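Local atomic coordinates of ABC transporter substrate binding protein (Ribose) (Agrobacterium vitis, PDB entry 5DKV), a protein that binds a sugar, here alpha-D-tagatopyranose, and probably delivers it to an ABC transporter as the solute-binding component. Residues 51-55 and 56-60; 75-78 and 79-83; 103-107 and 108-112; 142-145 and 146-150; 305-309 and 310-314. One frame throughout, in Å; residues are numbered along the deposited sequence.

Interaction 1: residues 51-55 and 56-60; sequences AAAAA and IGAQI
The helix-to-strand turn of a beta-alpha-beta unit, made of strand 29-33, helix 40-56 and strand 59-62, brings A53 at the helix end against G57, A58 and I60. It is a worked example of how a helix stops and its chain is redirected into a sheet. The carbonyl oxygen of A53 is the focus. A58 N donates to A53 O at 2.9 Å, approaching 29° out of the carbonyl plane, while G57 N reaches the same oxygen in a weak, strongly bent bond of 2.8 Å. One residue earlier, A52 O accepts the more regular helical bond from I56 N at 3.2 Å. At the positive phi of G57 a CB would collide with I56 O, so the glycine suits the turn.

The methyl of A53 meets the returning chain at two places. Its CB lies 4.2 Å from A58 CB and 3.7 Å from I60 CG1, with I60 CD1 alongside. I60 reaches back because CG1 is anti to its carbonyl carbon (chi1 -60°). I56 curls the other way: with chi1 at 45°, CG1 sits between its own backbone N and carbonyl carbon and folds back over the helix end, 3.3 Å from A52 O.

Beyond the turn, A52 packs on Y281, V284 and I285 of helix 276-291, and I60 also touches V284. On the sheet side A58 rests on I30 and I60 on L32, while Q59 bonds through its backbone to F28 and I30, setting strand 59-62 beside strand 29-33.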
loop_
_atom_site.group_PDB
_atom_site.type_symbol
_atom_site.label_atom_id
_atom_site.label_comp_id
_atom_site.label_asym_id
_atom_site.label_seq_id
_atom_site.Cartn_x
_atom_site.Cartn_y
_atom_site.Cartn_z
ATOM N N ALA A 51 -14.955 4.865 -10.456
ATOM C CA ALA A 51 -15.243 4.276 -11.753
ATOM C C ALA A 51 -16.222 3.101 -11.585
ATOM O O ALA A 51 -17.188 2.977 -12.359
ATOM C CB ALA A 51 -13.963 3.850 -12.436
ATOM N N ALA A 52 -15.987 2.253 -10.589
ATOM C CA ALA A 52 -16.895 1.138 -10.316
ATOM C C ALA A 52 -18.258 1.670 -9.868
ATOM O O ALA A 52 -19.296 1.161 -10.280
ATOM C CB ALA A 52 -16.300 0.192 -9.258
ATOM N N ALA A 53 -18.257 2.731 -9.059
ATOM C CA ALA A 53 -19.515 3.276 -8.566
ATOM C C ALA A 53 -20.374 3.776 -9.731
ATOM O O ALA A 53 -21.595 3.557 -9.770
ATOM C CB ALA A 53 -19.256 4.431 -7.547
ATOM N N ALA A 54 -19.738 4.448 -10.684
ATOM C CA ALA A 54 -20.470 4.944 -11.853
ATOM C C ALA A 54 -21.070 3.782 -12.638
ATOM O O ALA A 54 -22.168 3.898 -13.202
ATOM C CB ALA A 54 -19.566 5.770 -12.731
ATOM N N ALA A 55 -20.367 2.665 -12.661
ATOM C CA ALA A 55 -20.786 1.527 -13.452
ATOM C C ALA A 55 -22.022 0.830 -12.889
ATOM O O ALA A 55 -22.842 0.324 -13.663
ATOM C CB ALA A 55 -19.642 0.554 -13.589
ATOM N N ILE A 56 -22.178 0.805 -11.565
ATOM C CA ILE A 56 -23.318 0.108 -10.967
ATOM C C ILE A 56 -24.273 1.051 -10.241
ATOM O O ILE A 56 -25.198 0.598 -9.562
ATOM C CB ILE A 56 -22.862 -1.064 -10.014
ATOM C CG1 ILE A 56 -21.709 -0.707 -9.065
ATOM C CG2 ILE A 56 -22.420 -2.259 -10.849
ATOM C CD1 ILE A 56 -22.008 0.342 -8.056
ATOM N N GLY A 57 -24.092 2.356 -10.434
ATOM C CA GLY A 57 -25.080 3.341 -10.027
ATOM C C GLY A 57 -25.002 3.852 -8.598
ATOM O O GLY A 57 -25.980 4.417 -8.095
ATOM N N ALA A 58 -23.839 3.687 -7.961
ATOM C CA ALA A 58 -23.667 4.050 -6.569
ATOM C C ALA A 58 -22.997 5.415 -6.416
ATOM O O ALA A 58 -22.467 5.968 -7.374
ATOM C CB ALA A 58 -22.852 2.987 -5.847
ATOM N N GLN A 59 -23.089 5.959 -5.213
ATOM C CA GLN A 59 -22.344 7.160 -4.842
ATOM C C GLN A 59 -21.294 6.782 -3.821
ATOM O O GLN A 59 -21.560 5.967 -2.928
ATOM C CB GLN A 59 -23.237 8.240 -4.253
ATOM C CG GLN A 59 -22.442 9.529 -3.849
ATOM C CD GLN A 59 -23.277 10.635 -3.187
ATOM O OE1 GLN A 59 -24.231 10.365 -2.450
ATOM N NE2 GLN A 59 -22.894 11.894 -3.435
ATOM N N ILE A 60 -20.110 7.368 -3.960
ATOM C CA ILE A 60 -19.047 7.156 -2.976
ATOM C C ILE A 60 -19.075 8.261 -1.948
ATOM O O ILE A 60 -19.105 9.468 -2.289
ATOM C CB ILE A 60 -17.650 7.101 -3.627
ATOM C CG1 ILE A 60 -17.558 5.960 -4.634
ATOM C CG2 ILE A 60 -16.535 6.953 -2.546
ATOM C CD1 ILE A 60 -17.758 4.598 -4.060
#

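Interaction 2: residues 75-78 and 79-83; sequences PVLD and AVIAK
I81 leans back along the last turns of helix 70-81 onto L77, an i to i+4 pair in one of the helices flanking the sheet of this periplasmic binding protein fold. Its CB lies about equally far from two carbonyl oxygens of the preceding turn, L77 O and D78 O. With CG1 anti to the carbonyl carbon (chi1 -72°), the longer branch is thrown back beside the backbone N, and I81 CG1 comes to 3.3 Å from L77 O. The chain then runs on extended, and the terminal methyl CD1 meets the leucine at both CG and CD1, the two side chains crossing at a slant. D78 lies side by side with I81, pointing the same way, its OD1 4.1 Å from I81 CD1.

The backbone keeps helical bonding: A79 N to P75 O, V80 N to V76 O and A82 N to D78 O. V80 touches A31 and I33 of strand 29-33. L77 touches both I33 of that strand and P101 and L102 of helix 99-107, and I81 touches A105 of the same helix. Within the pair, I81 N donates to L77 O at 2.8 Å, with an N-H...O angle of 166°.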
loop_
_atom_site.group_PDB
_atom_site.type_symbol
_atom_site.label_atom_id
_atom_site.label_comp_id
_atom_site.label_asym_id
_atom_site.label_seq_id
_atom_site.Cartn_x
_atom_site.Cartn_y
_atom_site.Cartn_z
ATOM N N PRO A 75 -12.126 8.807 14.543
ATOM C CA PRO A 75 -13.175 9.833 14.468
ATOM C C PRO A 75 -13.782 10.019 13.075
ATOM O O PRO A 75 -14.975 10.353 12.954
ATOM C CB PRO A 75 -12.452 11.106 14.899
ATOM C CG PRO A 75 -11.346 10.615 15.802
ATOM C CD PRO A 75 -10.943 9.277 15.287
ATOM N N VAL A 76 -12.969 9.851 12.043
ATOM C CA VAL A 76 -13.494 9.886 10.692
ATOM C C VAL A 76 -14.459 8.734 10.471
ATOM O O VAL A 76 -15.553 8.922 9.923
ATOM C CB VAL A 76 -12.372 9.822 9.663
ATOM C CG1 VAL A 76 -12.943 9.711 8.242
ATOM C CG2 VAL A 76 -11.493 11.052 9.800
ATOM N N LEU A 77 -14.042 7.537 10.871
ATOM C CA LEU A 77 -14.907 6.371 10.771
ATOM C C LEU A 77 -16.224 6.630 11.496
ATOM O O LEU A 77 -17.294 6.345 10.961
ATOM C CB LEU A 77 -14.220 5.140 11.328
ATOM C CG LEU A 77 -15.090 3.904 11.548
ATOM C CD1 LEU A 77 -15.693 3.367 10.271
ATOM C CD2 LEU A 77 -14.260 2.865 12.254
ATOM N N ASP A 78 -16.157 7.193 12.692
ATOM C CA ASP A 78 -17.399 7.481 13.406
ATOM C C ASP A 78 -18.275 8.479 12.643
ATOM O O ASP A 78 -19.500 8.318 12.622
ATOM C CB ASP A 78 -17.101 7.975 14.822
ATOM C CG ASP A 78 -16.622 6.845 15.732
ATOM O OD1 ASP A 78 -16.926 5.676 15.422
ATOM O OD2 ASP A 78 -15.940 7.111 16.735
ATOM N N ALA A 79 -17.665 9.484 12.013
ATOM C CA ALA A 79 -18.443 10.469 11.257
ATOM C C ALA A 79 -19.104 9.806 10.069
ATOM O O ALA A 79 -20.238 10.138 9.695
ATOM C CB ALA A 79 -17.557 11.631 10.794
ATOM N N VAL A 80 -18.403 8.851 9.473
ATOM C CA VAL A 80 -18.964 8.109 8.355
ATOM C C VAL A 80 -20.112 7.198 8.811
ATOM O O VAL A 80 -21.139 7.145 8.158
ATOM C CB VAL A 80 -17.877 7.292 7.624
ATOM C CG1 VAL A 80 -18.483 6.276 6.663
ATOM C CG2 VAL A 80 -16.981 8.249 6.883
ATOM N N ILE A 81 -19.939 6.489 9.923
ATOM C CA ILE A 81 -21.003 5.640 10.456
ATOM C C ILE A 81 -22.302 6.426 10.639
ATOM O O ILE A 81 -23.395 5.924 10.360
ATOM C CB ILE A 81 -20.534 4.994 11.759
ATOM C CG1 ILE A 81 -19.487 3.940 11.415
ATOM C CG2 ILE A 81 -21.692 4.309 12.500
ATOM C CD1 ILE A 81 -18.793 3.338 12.619
ATOM N N ALA A 82 -22.175 7.680 11.047
ATOM C CA ALA A 82 -23.340 8.484 11.377
ATOM C C ALA A 82 -24.086 8.908 10.107
ATOM O O ALA A 82 -25.233 9.331 10.171
ATOM C CB ALA A 82 -22.926 9.701 12.192
ATOM N N LYS A 83 -23.422 8.797 8.957
ATOM C CA LYS A 83 -24.058 9.075 7.665
ATOM C C LYS A 83 -24.846 7.863 7.131
ATOM O O LYS A 83 -25.438 7.925 6.050
ATOM C CB LYS A 83 -22.996 9.510 6.649
ATOM C CG LYS A 83 -22.306 10.805 7.012
ATOM C CD LYS A 83 -21.442 11.299 5.871
ATOM C CE LYS A 83 -20.987 12.729 6.097
ATOM N NZ LYS A 83 -19.670 12.817 6.766
#

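Interaction 3: residues 103-107 and 108-112; sequences KKAAD and AGIPM
A105 and A106, in the last turn of helix 99-107, are met by the backbone of G109 and I110 and by the side chain of M112 as the chain folds back. Two hydrogen bonds define the turn. I110 N reaches over to A105 O at 2.9 Å, and inside that loop G109 N donates to A106 O at 3.0 Å from well above the carbonyl plane, 62° out of it. A108 N makes only weak bonds, to K104 O and A105 O.

The apolar contacts close the turn from the side. M112 CE lies 3.8 Å from A105 CB and 4.2 Å from A106 CB; its chain leaves the backbone with chi1 at 69° and bends again at chi3, which carries the methyl back to the helix. I110 CB stands 4.3 Å from A105 CB, and beyond it I88 of strand 87-90 touches both residues.

The charged contact lies within the helix itself, where K103 NZ and D107 OD2, one turn apart, form a salt bridge at 3.3 Å whose hydrogen bond is weak.

With G109 at positive phi as its C-prime residue, this is a Schellman motif, here ending a helix ahead of strand 112-115 in an alpha/beta fold.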
loop_
_atom_site.group_PDB
_atom_site.type_symbol
_atom_site.label_atom_id
_atom_site.label_comp_id
_atom_site.label_asym_id
_atom_site.label_seq_id
_atom_site.Cartn_x
_atom_site.Cartn_y
_atom_site.Cartn_z
ATOM N N LYS A 103 -16.309 -2.892 14.744
ATOM C CA LYS A 103 -17.296 -3.792 15.319
ATOM C C LYS A 103 -18.607 -3.055 15.606
ATOM O O LYS A 103 -19.700 -3.604 15.439
ATOM C CB LYS A 103 -16.746 -4.398 16.616
ATOM C CG LYS A 103 -16.980 -5.878 16.810
ATOM C CD LYS A 103 -18.416 -6.191 17.091
ATOM C CE LYS A 103 -18.552 -7.578 17.709
ATOM N NZ LYS A 103 -19.400 -7.537 18.922
ATOM N N LYS A 104 -18.494 -1.796 16.018
ATOM C CA LYS A 104 -19.678 -0.967 16.232
ATOM C C LYS A 104 -20.508 -0.801 14.957
ATOM O O LYS A 104 -21.746 -0.799 15.018
ATOM C CB LYS A 104 -19.278 0.406 16.762
ATOM C CG LYS A 104 -18.764 0.360 18.173
ATOM C CD LYS A 104 -18.967 1.698 18.899
ATOM C CE LYS A 104 -17.695 2.531 18.975
ATOM N NZ LYS A 104 -17.403 2.915 20.386
ATOM N N ALA A 105 -19.824 -0.656 13.820
ATOM C CA ALA A 105 -20.482 -0.522 12.528
ATOM C C ALA A 105 -21.135 -1.856 12.176
ATOM O O ALA A 105 -22.261 -1.900 11.673
ATOM C CB ALA A 105 -19.503 -0.101 11.469
ATOM N N ALA A 106 -20.407 -2.938 12.441
ATOM C CA ALA A 106 -20.904 -4.297 12.186
ATOM C C ALA A 106 -22.184 -4.556 12.986
ATOM O O ALA A 106 -23.179 -5.062 12.458
ATOM C CB ALA A 106 -19.842 -5.324 12.541
ATOM N N ASP A 107 -22.170 -4.169 14.256
ATOM C CA ASP A 107 -23.318 -4.411 15.132
ATOM C C ASP A 107 -24.527 -3.533 14.766
ATOM O O ASP A 107 -25.674 -3.867 15.105
ATOM C CB ASP A 107 -22.919 -4.178 16.598
ATOM C CG ASP A 107 -21.887 -5.184 17.094
ATOM O OD1 ASP A 107 -21.777 -6.283 16.505
ATOM O OD2 ASP A 107 -21.187 -4.877 18.085
ATOM N N ALA A 108 -24.253 -2.416 14.097
ATOM C CA ALA A 108 -25.273 -1.510 13.562
ATOM C C ALA A 108 -25.774 -1.948 12.184
ATOM O O ALA A 108 -26.478 -1.188 11.507
ATOM C CB ALA A 108 -24.722 -0.094 13.468
ATOM N N GLY A 109 -25.370 -3.143 11.753
ATOM C CA GLY A 109 -25.836 -3.707 10.494
ATOM C C GLY A 109 -25.102 -3.271 9.233
ATOM O O GLY A 109 -25.530 -3.601 8.123
ATOM N N ILE A 110 -23.989 -2.557 9.379
ATOM C CA ILE A 110 -23.276 -2.025 8.212
ATOM C C ILE A 110 -22.194 -2.992 7.700
ATOM O O ILE A 110 -21.210 -3.245 8.400
ATOM C CB ILE A 110 -22.611 -0.660 8.525
ATOM C CG1 ILE A 110 -23.644 0.337 9.081
ATOM C CG2 ILE A 110 -21.915 -0.096 7.269
ATOM C CD1 ILE A 110 -23.040 1.625 9.616
ATOM N N PRO A 111 -22.361 -3.534 6.476
ATOM C CA PRO A 111 -21.340 -4.464 5.986
ATOM C C PRO A 111 -20.065 -3.744 5.600
ATOM O O PRO A 111 -20.112 -2.567 5.220
ATOM C CB PRO A 111 -22.001 -5.105 4.752
ATOM C CG PRO A 111 -22.959 -4.064 4.271
ATOM C CD PRO A 111 -23.500 -3.425 5.536
ATOM N N MET A 112 -18.939 -4.436 5.675
ATOM C CA MET A 112 -17.662 -3.804 5.374
ATOM C C MET A 112 -16.662 -4.739 4.744
ATOM O O MET A 112 -16.733 -5.970 4.866
ATOM C CB MET A 112 -17.057 -3.214 6.632
ATOM C CG MET A 112 -16.600 -4.273 7.597
ATOM S SD MET A 112 -16.088 -3.508 9.116
ATOM C CE MET A 112 -17.685 -3.023 9.762
#

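Interaction 4: residues 142-145 and 146-150; sequences NVLG and GEIAA
L144 meets two side chains of the next helical turn at different angles: E147 crosses it at about a right angle, while I148 runs over it on a slant. I148 CD1 lies 3.8 Å from L144 CG, and I148 CG1 passes 3.4 Å from L144 O, an approach set by CG1 standing beside the backbone N (chi1 -70°). L144 extends toward it because its CG is anti to the backbone N (chi1 177°).

E147 lies between the two aliphatic residues of the turn before. Its carboxylate is drawn back along the helix, with OE1 3.5 Å from L144 CA and 3.7 Å from L144 CD1. The carboxylate thus rests on aliphatic carbons of both neighbours, E147 CD lying 4.1 Å from V143 CG1.

The backbone bonds run i to i+4. The straightest is I148 N to L144 O, 2.8 Å at 169°, and E147 N bonds V143 O. G145 and G146 bring no side chain to this buried part of the helix.

I148 packs on F304 and V306 of strand 299-307, tying the helix to the sheet. At the other end N142 accepts a bond at OD1 from R178, a residue of the tagatose pocket, and its side chain lies about 5 Å from the sugar. This is the start of a helix at the ligand cleft of a periplasmic sugar-binding protein, with second-shell N142 held against a pocket arginine.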
loop_
_atom_site.group_PDB
_atom_site.type_symbol
_atom_site.label_atom_id
_atom_site.label_comp_id
_atom_site.label_asym_id
_atom_site.label_seq_id
_atom_site.Cartn_x
_atom_site.Cartn_y
_atom_site.Cartn_z
ATOM N N ASN A 142 1.245 -8.744 -0.374
ATOM C CA ASN A 142 2.347 -7.903 0.070
ATOM C C ASN A 142 3.620 -8.638 0.456
ATOM O O ASN A 142 4.724 -8.090 0.332
ATOM C CB ASN A 142 1.853 -7.026 1.205
ATOM C CG ASN A 142 0.996 -5.916 0.687
ATOM O OD1 ASN A 142 1.503 -4.988 0.088
ATOM N ND2 ASN A 142 -0.311 -6.020 0.887
ATOM N N VAL A 143 3.494 -9.900 0.865
ATOM C CA VAL A 143 4.704 -10.688 1.068
ATOM C C VAL A 143 5.428 -10.891 -0.265
ATOM O O VAL A 143 6.654 -10.707 -0.336
ATOM C CB VAL A 143 4.407 -12.064 1.703
ATOM C CG1 VAL A 143 5.674 -12.910 1.753
ATOM C CG2 VAL A 143 3.842 -11.875 3.106
ATOM N N LEU A 144 4.677 -11.264 -1.307
ATOM C CA LEU A 144 5.233 -11.385 -2.649
ATOM C C LEU A 144 5.874 -10.091 -3.086
ATOM O O LEU A 144 6.933 -10.112 -3.699
ATOM C CB LEU A 144 4.150 -11.806 -3.673
ATOM C CG LEU A 144 4.610 -11.908 -5.136
ATOM C CD1 LEU A 144 5.678 -12.985 -5.336
ATOM C CD2 LEU A 144 3.414 -12.173 -6.055
ATOM N N GLY A 145 5.221 -8.969 -2.800
ATOM C CA GLY A 145 5.762 -7.661 -3.140
ATOM C C GLY A 145 7.176 -7.475 -2.604
ATOM O O GLY A 145 8.081 -6.975 -3.291
ATOM N N GLY A 146 7.357 -7.894 -1.361
ATOM C CA GLY A 146 8.666 -7.849 -0.727
ATOM C C GLY A 146 9.691 -8.760 -1.382
ATOM O O GLY A 146 10.873 -8.410 -1.521
ATOM N N GLU A 147 9.252 -9.963 -1.750
ATOM C CA GLU A 147 10.145 -10.928 -2.370
ATOM C C GLU A 147 10.596 -10.411 -3.728
ATOM O O GLU A 147 11.777 -10.519 -4.093
ATOM C CB GLU A 147 9.449 -12.290 -2.502
ATOM C CG GLU A 147 9.079 -12.919 -1.154
ATOM C CD GLU A 147 8.178 -14.159 -1.303
ATOM O OE1 GLU A 147 7.283 -14.173 -2.187
ATOM O OE2 GLU A 147 8.359 -15.123 -0.533
ATOM N N ILE A 148 9.658 -9.825 -4.468
ATOM C CA ILE A 148 9.965 -9.186 -5.760
ATOM C C ILE A 148 10.944 -8.023 -5.613
ATOM O O ILE A 148 11.919 -7.911 -6.371
ATOM C CB ILE A 148 8.667 -8.690 -6.459
ATOM C CG1 ILE A 148 7.856 -9.901 -6.917
ATOM C CG2 ILE A 148 8.988 -7.760 -7.644
ATOM C CD1 ILE A 148 6.455 -9.566 -7.496
ATOM N N ALA A 149 10.702 -7.160 -4.637
ATOM C CA ALA A 149 11.633 -6.084 -4.345
ATOM C C ALA A 149 13.035 -6.610 -4.058
ATOM O O ALA A 149 14.015 -6.039 -4.509
ATOM C CB ALA A 149 11.144 -5.263 -3.199
ATOM N N ALA A 150 13.135 -7.705 -3.310
ATOM C CA ALA A 150 14.447 -8.259 -2.975
ATOM C C ALA A 150 15.172 -8.788 -4.209
ATOM O O ALA A 150 16.384 -8.550 -4.388
ATOM C CB ALA A 150 14.308 -9.349 -1.950
#

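Interaction 5: residues 305-309 and 310-314; sequences TVINK and SNVTD
N308 and N311 exchange hydrogen bonds in an Asx turn that leaves strand 299-307. N311 OD1 accepts from N308 N at 2.7 Å and almost straight, 174°, while its ND2 donates to V306 O at 3.0 Å with the oxygen in the amide plane. One amide thus takes up a donor and an acceptor of the strand end, which fixes its rotation. N308 answers with OD1: the bond from S310 N, in the carbonyl plane at 2.7 Å, defines the Asx turn, and N311 N, tilted from that plane, reaches N308 OD1 at 2.8 Å. Both asparagines have CG between backbone N and carbonyl carbon (chi1 59° and 75°), which folds each amide back over the turn; the amide planes are close to parallel and stack.

Water extends the network outward. Water 1 joins S310 OG and, weakly, N308 OD1, while water 2 donates to K309 O and S310 O and also bonds T313 OG1. K309 NZ bonds K264 O, at the end of helix 259-264.

Past the polar network, V312 and I307 both touch L263 and I321. Their side chains cross at about a right angle, with I307 CG2 3.6 Å from V312 CB.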
loop_
_atom_site.group_PDB
_atom_site.type_symbol
_atom_site.label_atom_id
_atom_site.label_comp_id
_atom_site.label_asym_id
_atom_site.label_seq_id
_atom_site.Cartn_x
_atom_site.Cartn_y
_atom_site.Cartn_z
ATOM N N THR A 305 2.951 -4.198 -11.072
ATOM C CA THR A 305 3.601 -3.834 -12.321
ATOM C C THR A 305 4.989 -3.328 -11.963
ATOM O O THR A 305 5.116 -2.324 -11.263
ATOM C CB THR A 305 2.812 -2.761 -13.080
ATOM O OG1 THR A 305 1.518 -3.267 -13.438
ATOM C CG2 THR A 305 3.534 -2.333 -14.355
ATOM N N VAL A 306 6.017 -4.028 -12.432
ATOM C CA VAL A 306 7.404 -3.621 -12.183
ATOM C C VAL A 306 7.833 -2.646 -13.281
ATOM O O VAL A 306 7.820 -2.979 -14.459
ATOM C CB VAL A 306 8.327 -4.832 -12.120
ATOM C CG1 VAL A 306 9.761 -4.399 -11.791
ATOM C CG2 VAL A 306 7.808 -5.829 -11.047
ATOM N N ILE A 307 8.164 -1.423 -12.869
ATOM C CA ILE A 307 8.493 -0.338 -13.777
ATOM C C ILE A 307 9.996 -0.085 -13.722
ATOM O O ILE A 307 10.589 0.027 -12.641
ATOM C CB ILE A 307 7.707 0.976 -13.436
ATOM C CG1 ILE A 307 6.212 0.685 -13.310
ATOM C CG2 ILE A 307 7.955 2.046 -14.528
ATOM C CD1 ILE A 307 5.362 1.907 -12.909
ATOM N N ASN A 308 10.622 -0.035 -14.893
ATOM C CA ASN A 308 12.044 0.255 -14.989
ATOM C C ASN A 308 12.284 1.395 -15.979
ATOM O O ASN A 308 11.337 1.936 -16.541
ATOM C CB ASN A 308 12.816 -1.003 -15.416
ATOM C CG ASN A 308 12.342 -1.556 -16.754
ATOM O OD1 ASN A 308 12.386 -0.864 -17.761
ATOM N ND2 ASN A 308 11.927 -2.813 -16.774
ATOM N N LYS A 309 13.547 1.740 -16.203
ATOM C CA LYS A 309 13.931 2.833 -17.084
ATOM C C LYS A 309 13.403 2.672 -18.506
ATOM O O LYS A 309 13.094 3.652 -19.169
ATOM C CB LYS A 309 15.466 2.930 -17.130
ATOM C CG LYS A 309 16.030 4.221 -17.652
ATOM C CD LYS A 309 17.562 4.114 -17.735
ATOM C CE LYS A 309 18.255 5.472 -17.802
ATOM N NZ LYS A 309 17.658 6.411 -18.803
ATOM N N SER A 310 13.303 1.426 -18.960
ATOM C CA SER A 310 12.946 1.145 -20.339
ATOM C C SER A 310 11.457 1.101 -20.538
ATOM O O SER A 310 10.953 1.690 -21.488
ATOM C CB SER A 310 13.541 -0.181 -20.797
ATOM O OG SER A 310 14.941 -0.071 -20.816
ATOM N N ASN A 311 10.755 0.402 -19.650
ATOM C CA ASN A 311 9.342 0.117 -19.920
ATOM C C ASN A 311 8.409 1.179 -19.386
ATOM O O ASN A 311 7.207 1.101 -19.612
ATOM C CB ASN A 311 8.938 -1.272 -19.373
ATOM C CG ASN A 311 8.785 -1.324 -17.853
ATOM O OD1 ASN A 311 9.087 -0.381 -17.127
ATOM N ND2 ASN A 311 8.352 -2.471 -17.374
ATOM N N VAL A 312 8.955 2.203 -18.737
ATOM C CA VAL A 312 8.109 3.241 -18.157
ATOM C C VAL A 312 7.433 4.026 -19.285
ATOM O O VAL A 312 6.482 4.760 -19.043
ATOM C CB VAL A 312 8.922 4.178 -17.230
ATOM C CG1 VAL A 312 9.968 4.931 -18.020
ATOM C CG2 VAL A 312 8.018 5.147 -16.462
ATOM N N THR A 313 7.914 3.849 -20.518
ATOM C CA THR A 313 7.261 4.449 -21.695
ATOM C C THR A 313 6.428 3.421 -22.493
ATOM O O THR A 313 5.858 3.731 -23.544
ATOM C CB THR A 313 8.329 5.165 -22.610
ATOM O OG1 THR A 313 9.497 4.348 -22.810
ATOM C CG2 THR A 313 8.774 6.458 -21.964
ATOM N N ASP A 314 6.328 2.195 -22.002
ATOM C CA ASP A 314 5.380 1.264 -22.565
ATOM C C ASP A 314 3.980 1.727 -22.121
ATOM O O ASP A 314 3.769 2.001 -20.939
ATOM C CB ASP A 314 5.652 -0.159 -22.086
ATOM C CG ASP A 314 4.917 -1.186 -22.905
ATOM O OD1 ASP A 314 4.461 -2.206 -22.340
ATOM O OD2 ASP A 314 4.809 -0.967 -24.124
HETATM O O HOH W 1 15.642 -1.345 -18.424
HETATM O O HOH W 2 11.886 4.634 -21.622
#

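Interactions 1 and 3 teach the same lesson, a glycine at positive phi ending a helix before a strand, and both rely on backbone bonds and alanine methyls. Interactions 2 and 4 lie within helices, where an isoleucine rests on a leucine one turn back. Interaction 5 is the polar exception, with side-chain amides and waters shaping a strand exit. Interactions 2 and 3 touch, I81 CD1 being 3.7 Å from A105 CB; interactions 4 and 5 meet where I148 CG2 lies 4.1 Å from V306 CG2. All five are partly buried. Interaction 4, its centre about 12 Å from the chain centre, has the most buried residues and none exposed; interaction 3 has the most exposed.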